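Local coordinates for protein migration inhibitory factor (Trichinella spiralis, PDB 1HFO) that belongs to the macrophage migration inhibitory factor family, small cytokine-like proteins that assemble as trimers of identical subunits, at residues S20-L25 with F80-T85; S16-S21 with V39-D44. One frame throughout, in Å; residues are numbered along the deposited sequence.

Contact 1. Residues S20-L25 with F80-T85; sequences SSTSAL and FDHLNT. Unlike the reference sequence in segment 80-85: Thr85 (reference Lys).
His82 pushes its imidazole ring across the groove between two helices and ends against the side chains of Ser21 and Thr22, while Leu25 CD2 packs against the ring's attachment at CB and CG. With CG anti to the backbone N (chi1 177°), the ring is carried toward helix 18-30, and His82 as a whole supplies about half of the 192 Å² buried here. Its NE2 donates a hydrogen bond to Thr22 OG1 at 2.9 Å. The hydroxyl oxygen sits only 11° out of the ring plane, so the bond is made in the plane at the NE2 edge, the two side chains meeting nearly perpendicular. Thr22 OG1 is also hydrogen-bonded to the carbonyl O of Phe18, one turn back, which ties the acceptor to its own helix. Ser21 OG lies at the same ring edge, 3.1 Å from His82 CE1; its main polar partner is the carbonyl O of Asp17, and its approach to the ring carbon is a close contact near the plane. Leu25 CD2 reaches His82 CB at 3.5 Å and CG at nearly the same distance, the leucine and histidine chains running side by side, head to tail. The segment axes run antiparallel (177°) and stay 11.2 Å apart, a wide spacing that the long histidine side chain spans. Leu83, Phe80 and Thr22 also pack on the strands of the sheet. Two antiparallel helices side by side on one face of a four-stranded sheet form the layout of the MIF-family subunit.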
loop_
_atom_site.group_PDB
_atom_site.type_symbol
_atom_site.label_atom_id
_atom_site.label_comp_id
_atom_site.label_asym_id
_atom_site.label_seq_id
_atom_site.Cartn_x
_atom_site.Cartn_y
_atom_site.Cartn_z
ATOM N N SER A 20 -4.829 19.995 -0.044
ATOM C CA SER A 20 -4.990 20.883 1.090
ATOM C C SER A 20 -6.207 20.523 1.954
ATOM O O SER A 20 -6.099 20.422 3.171
ATOM C CB SER A 20 -5.098 22.346 0.620
ATOM O OG SER A 20 -6.257 22.552 -0.168
ATOM N N SER A 21 -7.365 20.327 1.327
ATOM C CA SER A 21 -8.572 20.026 2.089
ATOM C C SER A 21 -8.473 18.701 2.826
ATOM O O SER A 21 -9.001 18.574 3.924
ATOM C CB SER A 21 -9.815 20.011 1.193
ATOM O OG SER A 21 -9.737 19.061 0.147
ATOM N N THR A 22 -7.807 17.735 2.208
ATOM C CA THR A 22 -7.652 16.422 2.817
ATOM C C THR A 22 -6.633 16.527 3.961
ATOM O O THR A 22 -6.842 15.974 5.040
ATOM C CB THR A 22 -7.211 15.399 1.751
ATOM O OG1 THR A 22 -8.120 15.444 0.630
ATOM C CG2 THR A 22 -7.205 14.001 2.334
ATOM N N SER A 23 -5.549 17.268 3.737
ATOM C CA SER A 23 -4.539 17.438 4.804
ATOM C C SER A 23 -5.190 18.087 6.025
ATOM O O SER A 23 -4.969 17.693 7.165
ATOM C CB SER A 23 -3.402 18.332 4.343
ATOM O OG SER A 23 -2.660 17.751 3.293
ATOM N N ALA A 24 -5.994 19.114 5.773
ATOM C CA ALA A 24 -6.694 19.804 6.838
ATOM C C ALA A 24 -7.629 18.858 7.592
ATOM O O ALA A 24 -7.619 18.812 8.804
ATOM C CB ALA A 24 -7.501 20.980 6.263
ATOM N N LEU A 25 -8.435 18.089 6.864
ATOM C CA LEU A 25 -9.374 17.184 7.508
ATOM C C LEU A 25 -8.697 16.093 8.343
ATOM O O LEU A 25 -9.127 15.802 9.460
ATOM C CB LEU A 25 -10.267 16.531 6.450
ATOM C CG LEU A 25 -11.333 15.587 7.003
ATOM C CD1 LEU A 25 -12.290 16.341 7.901
ATOM C CD2 LEU A 25 -12.068 14.947 5.838
ATOM N N PHE A 80 -15.527 9.813 4.213
ATOM C CA PHE A 80 -16.309 9.433 3.050
ATOM C C PHE A 80 -17.076 10.607 2.461
ATOM O O PHE A 80 -17.169 10.740 1.241
ATOM C CB PHE A 80 -17.263 8.303 3.391
ATOM C CG PHE A 80 -16.642 6.946 3.262
ATOM C CD1 PHE A 80 -15.753 6.478 4.222
ATOM C CD2 PHE A 80 -16.925 6.148 2.164
ATOM C CE1 PHE A 80 -15.145 5.211 4.084
ATOM C CE2 PHE A 80 -16.333 4.893 2.014
ATOM C CZ PHE A 80 -15.435 4.428 2.987
ATOM N N ASP A 81 -17.614 11.455 3.325
ATOM C CA ASP A 81 -18.325 12.643 2.857
ATOM C C ASP A 81 -17.335 13.503 2.068
ATOM O O ASP A 81 -17.616 13.953 0.956
ATOM C CB ASP A 81 -18.889 13.428 4.047
ATOM C CG ASP A 81 -19.285 14.849 3.675
ATOM O OD1 ASP A 81 -20.094 15.020 2.737
ATOM O OD2 ASP A 81 -18.782 15.796 4.324
ATOM N N HIS A 82 -16.147 13.690 2.632
ATOM C CA HIS A 82 -15.118 14.483 1.984
ATOM C C HIS A 82 -14.718 13.928 0.614
ATOM O O HIS A 82 -14.680 14.651 -0.376
ATOM C CB HIS A 82 -13.891 14.569 2.911
ATOM C CG HIS A 82 -12.739 15.299 2.306
ATOM N ND1 HIS A 82 -12.755 16.659 2.088
ATOM C CD2 HIS A 82 -11.564 14.849 1.809
ATOM C CE1 HIS A 82 -11.639 17.015 1.477
ATOM N NE2 HIS A 82 -10.902 15.935 1.295
ATOM N N LEU A 83 -14.417 12.631 0.544
ATOM C CA LEU A 83 -14.021 12.036 -0.719
ATOM C C LEU A 83 -15.146 12.049 -1.782
ATOM O O LEU A 83 -14.894 12.289 -2.962
ATOM C CB LEU A 83 -13.521 10.606 -0.461
ATOM C CG LEU A 83 -12.272 10.570 0.441
ATOM C CD1 LEU A 83 -11.977 9.129 0.862
ATOM C CD2 LEU A 83 -11.075 11.152 -0.303
ATOM N N ASN A 84 -16.372 11.771 -1.355
ATOM C CA ASN A 84 -17.510 11.787 -2.271
ATOM C C ASN A 84 -17.656 13.207 -2.843
ATOM O O ASN A 84 -17.868 13.393 -4.037
ATOM C CB ASN A 84 -18.778 11.387 -1.507
ATOM C CG ASN A 84 -20.028 11.501 -2.350
ATOM O OD1 ASN A 84 -21.016 12.104 -1.928
ATOM N ND2 ASN A 84 -19.995 10.923 -3.544
ATOM N N THR A 85 -17.506 14.209 -1.986
ATOM C CA THR A 85 -17.625 15.598 -2.424
ATOM C C THR A 85 -16.526 16.069 -3.377
ATOM O O THR A 85 -16.800 16.768 -4.352
ATOM C CB THR A 85 -17.662 16.542 -1.208
ATOM O OG1 THR A 85 -18.810 16.238 -0.405
ATOM C CG2 THR A 85 -17.717 18.007 -1.653
#

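Contact 2. Residues S16-S21 with V39-D44; sequences SDFLSS and VHINTD
Phe18 and Ile41 meet at a slant, the ring corner at CE2 lying against the isoleucine. Phe18 CE2 is 3.9 Å from Ile41 CD1 and 4.0 Å from Ile41 CB, so one corner of the ring meets both the tip and the base of the branched chain. The torsions explain this meeting. Phe18 CG is anti to its backbone N (chi1 178°), which directs the ring from the first turn of helix 18-30 toward the sheet, and Ile41 extends CG1 and CD1 in a fully stretched chain (chi1 -174°, chi2 166°) up to it. Val39, two residues earlier on the same side of the strand, turns CG1 to the helix. There it takes Leu19 CD2 at 3.7 Å and, more loosely, Phe18 CE2 at 4.3 Å. Leu19 and Val39 lie alongside with their ends pointing contrary ways; although CB of Leu19 starts off to one side, the end of its side chain swings in against the valine. The side-chain contacts across the 211 Å² interface are apolar, with Leu19 CD2 also near the carbonyl O of Val39. Polar order is kept within the helix start, where Asp17 O accepts both Ser21 N and Ser21 OG, the latter at 2.7 Å. Leu87 of helix 69-87 in the same subunit touches both Phe18 and Ile41. At the outer edge of the sheet within this chain, Val39 to Ile41 pair in an antiparallel ladder with a strand of the third subunit, which carries the sheet across the interface. Helix 18-30 packed on strand 38-42 belongs to the beta-alpha-beta crossover from strand 2-7, the repeated building unit of the MIF fold.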
loop_
_atom_site.group_PDB
_atom_site.type_symbol
_atom_site.label_atom_id
_atom_site.label_comp_id
_atom_site.label_asym_id
_atom_site.label_seq_id
_atom_site.Cartn_x
_atom_site.Cartn_y
_atom_site.Cartn_z
ATOM N N SER A 16 -7.750 20.984 -7.564
ATOM C CA SER A 16 -6.514 21.610 -7.113
ATOM C C SER A 16 -6.429 21.715 -5.584
ATOM O O SER A 16 -5.329 21.766 -5.037
ATOM C CB SER A 16 -6.389 23.003 -7.732
ATOM O OG SER A 16 -7.427 23.836 -7.266
ATOM N N ASP A 17 -7.576 21.765 -4.903
ATOM C CA ASP A 17 -7.578 21.847 -3.440
ATOM C C ASP A 17 -7.814 20.507 -2.758
ATOM O O ASP A 17 -8.245 20.456 -1.607
ATOM C CB ASP A 17 -8.633 22.826 -2.932
ATOM C CG ASP A 17 -10.027 22.518 -3.446
ATOM O OD1 ASP A 17 -10.232 21.466 -4.085
ATOM O OD2 ASP A 17 -10.932 23.335 -3.194
ATOM N N PHE A 18 -7.537 19.417 -3.457
ATOM C CA PHE A 18 -7.745 18.118 -2.826
ATOM C C PHE A 18 -6.728 17.846 -1.704
ATOM O O PHE A 18 -7.106 17.446 -0.607
ATOM C CB PHE A 18 -7.649 16.999 -3.859
ATOM C CG PHE A 18 -7.819 15.636 -3.264
ATOM C CD1 PHE A 18 -9.072 15.209 -2.839
ATOM C CD2 PHE A 18 -6.720 14.819 -3.045
ATOM C CE1 PHE A 18 -9.242 13.993 -2.192
ATOM C CE2 PHE A 18 -6.874 13.574 -2.385
ATOM C CZ PHE A 18 -8.137 13.168 -1.959
ATOM N N LEU A 19 -5.451 18.061 -1.992
ATOM C CA LEU A 19 -4.404 17.797 -1.008
ATOM C C LEU A 19 -4.550 18.716 0.192
ATOM O O LEU A 19 -4.438 18.280 1.333
ATOM C CB LEU A 19 -3.024 17.948 -1.647
ATOM C CG LEU A 19 -2.754 16.934 -2.765
ATOM C CD1 LEU A 19 -1.452 17.243 -3.457
ATOM C CD2 LEU A 19 -2.753 15.524 -2.172
ATOM N N SER A 20 -4.829 19.995 -0.044
ATOM C CA SER A 20 -4.990 20.883 1.090
ATOM C C SER A 20 -6.207 20.523 1.954
ATOM O O SER A 20 -6.099 20.422 3.171
ATOM C CB SER A 20 -5.098 22.346 0.620
ATOM O OG SER A 20 -6.257 22.552 -0.168
ATOM N N SER A 21 -7.365 20.327 1.327
ATOM C CA SER A 21 -8.572 20.026 2.089
ATOM C C SER A 21 -8.473 18.701 2.826
ATOM O O SER A 21 -9.001 18.574 3.924
ATOM C CB SER A 21 -9.815 20.011 1.193
ATOM O OG SER A 21 -9.737 19.061 0.147
ATOM N N VAL A 39 -0.537 13.242 2.605
ATOM C CA VAL A 39 -1.680 12.826 1.799
ATOM C C VAL A 39 -1.193 12.408 0.433
ATOM O O VAL A 39 -0.414 13.108 -0.211
ATOM C CB VAL A 39 -2.688 13.967 1.634
ATOM C CG1 VAL A 39 -3.869 13.482 0.729
ATOM C CG2 VAL A 39 -3.214 14.389 2.989
ATOM N N HIS A 40 -1.709 11.274 -0.043
ATOM C CA HIS A 40 -1.305 10.730 -1.324
ATOM C C HIS A 40 -2.525 10.185 -2.054
ATOM O O HIS A 40 -3.366 9.544 -1.426
ATOM C CB HIS A 40 -0.352 9.565 -1.085
ATOM C CG HIS A 40 -0.128 8.698 -2.284
ATOM N ND1 HIS A 40 -0.326 7.333 -2.258
ATOM C CD2 HIS A 40 0.322 8.989 -3.526
ATOM C CE1 HIS A 40 -0.004 6.822 -3.433
ATOM N NE2 HIS A 40 0.394 7.807 -4.219
ATOM N N ILE A 41 -2.609 10.461 -3.352
ATOM C CA ILE A 41 -3.689 9.902 -4.165
ATOM C C ILE A 41 -3.064 9.397 -5.450
ATOM O O ILE A 41 -2.326 10.110 -6.131
ATOM C CB ILE A 41 -4.811 10.917 -4.484
ATOM C CG1 ILE A 41 -5.952 10.187 -5.204
ATOM C CG2 ILE A 41 -4.263 12.057 -5.340
ATOM C CD1 ILE A 41 -7.258 10.990 -5.269
ATOM N N ASN A 42 -3.339 8.131 -5.749
ATOM C CA ASN A 42 -2.832 7.456 -6.932
ATOM C C ASN A 42 -4.055 7.268 -7.829
ATOM O O ASN A 42 -4.952 6.489 -7.508
ATOM C CB ASN A 42 -2.253 6.107 -6.515
ATOM C CG ASN A 42 -1.628 5.360 -7.663
ATOM O OD1 ASN A 42 -1.340 5.933 -8.705
ATOM N ND2 ASN A 42 -1.395 4.063 -7.465
ATOM N N THR A 43 -4.086 8.003 -8.933
ATOM C CA THR A 43 -5.232 7.974 -9.850
ATOM C C THR A 43 -4.991 7.179 -11.116
ATOM O O THR A 43 -3.888 6.684 -11.361
ATOM C CB THR A 43 -5.611 9.408 -10.282
ATOM O OG1 THR A 43 -4.456 10.047 -10.842
ATOM C CG2 THR A 43 -6.123 10.227 -9.093
ATOM N N ASP A 44 -6.036 7.089 -11.937
ATOM C CA ASP A 44 -5.971 6.383 -13.212
ATOM C C ASP A 44 -5.520 4.938 -13.051
ATOM O O ASP A 44 -4.776 4.404 -13.872
ATOM C CB ASP A 44 -5.027 7.117 -14.155
ATOM C CG ASP A 44 -5.605 8.431 -14.641
ATOM O OD1 ASP A 44 -6.627 8.391 -15.364
ATOM O OD2 ASP A 44 -5.044 9.494 -14.301
#

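In the fold
Both contacts draw on helix 18-30 and share Ser20 and Ser21; their centres are about 9 Å apart. Contact 2 seats the start of this helix on strand 38-42, whereas contact 1 joins its next turn to helix 69-87, so the helix meets the sheet in one and the neighbouring helix in the other. The two touch directly: Thr22 CG2 lies 3.7 Å from Val39 CG1, Ser23 OG is 3.4 Å from Val39 CG2, and Leu83 CD2 is 3.9 Å from Phe18 CE1. Thr22 thus gives its hydroxyl to the helix pair and its methyl to the sheet. Leu19 packs on Thr53 and Ser23 on Ser48, both of the third subunit, so helix 18-30 itself borders that subunit.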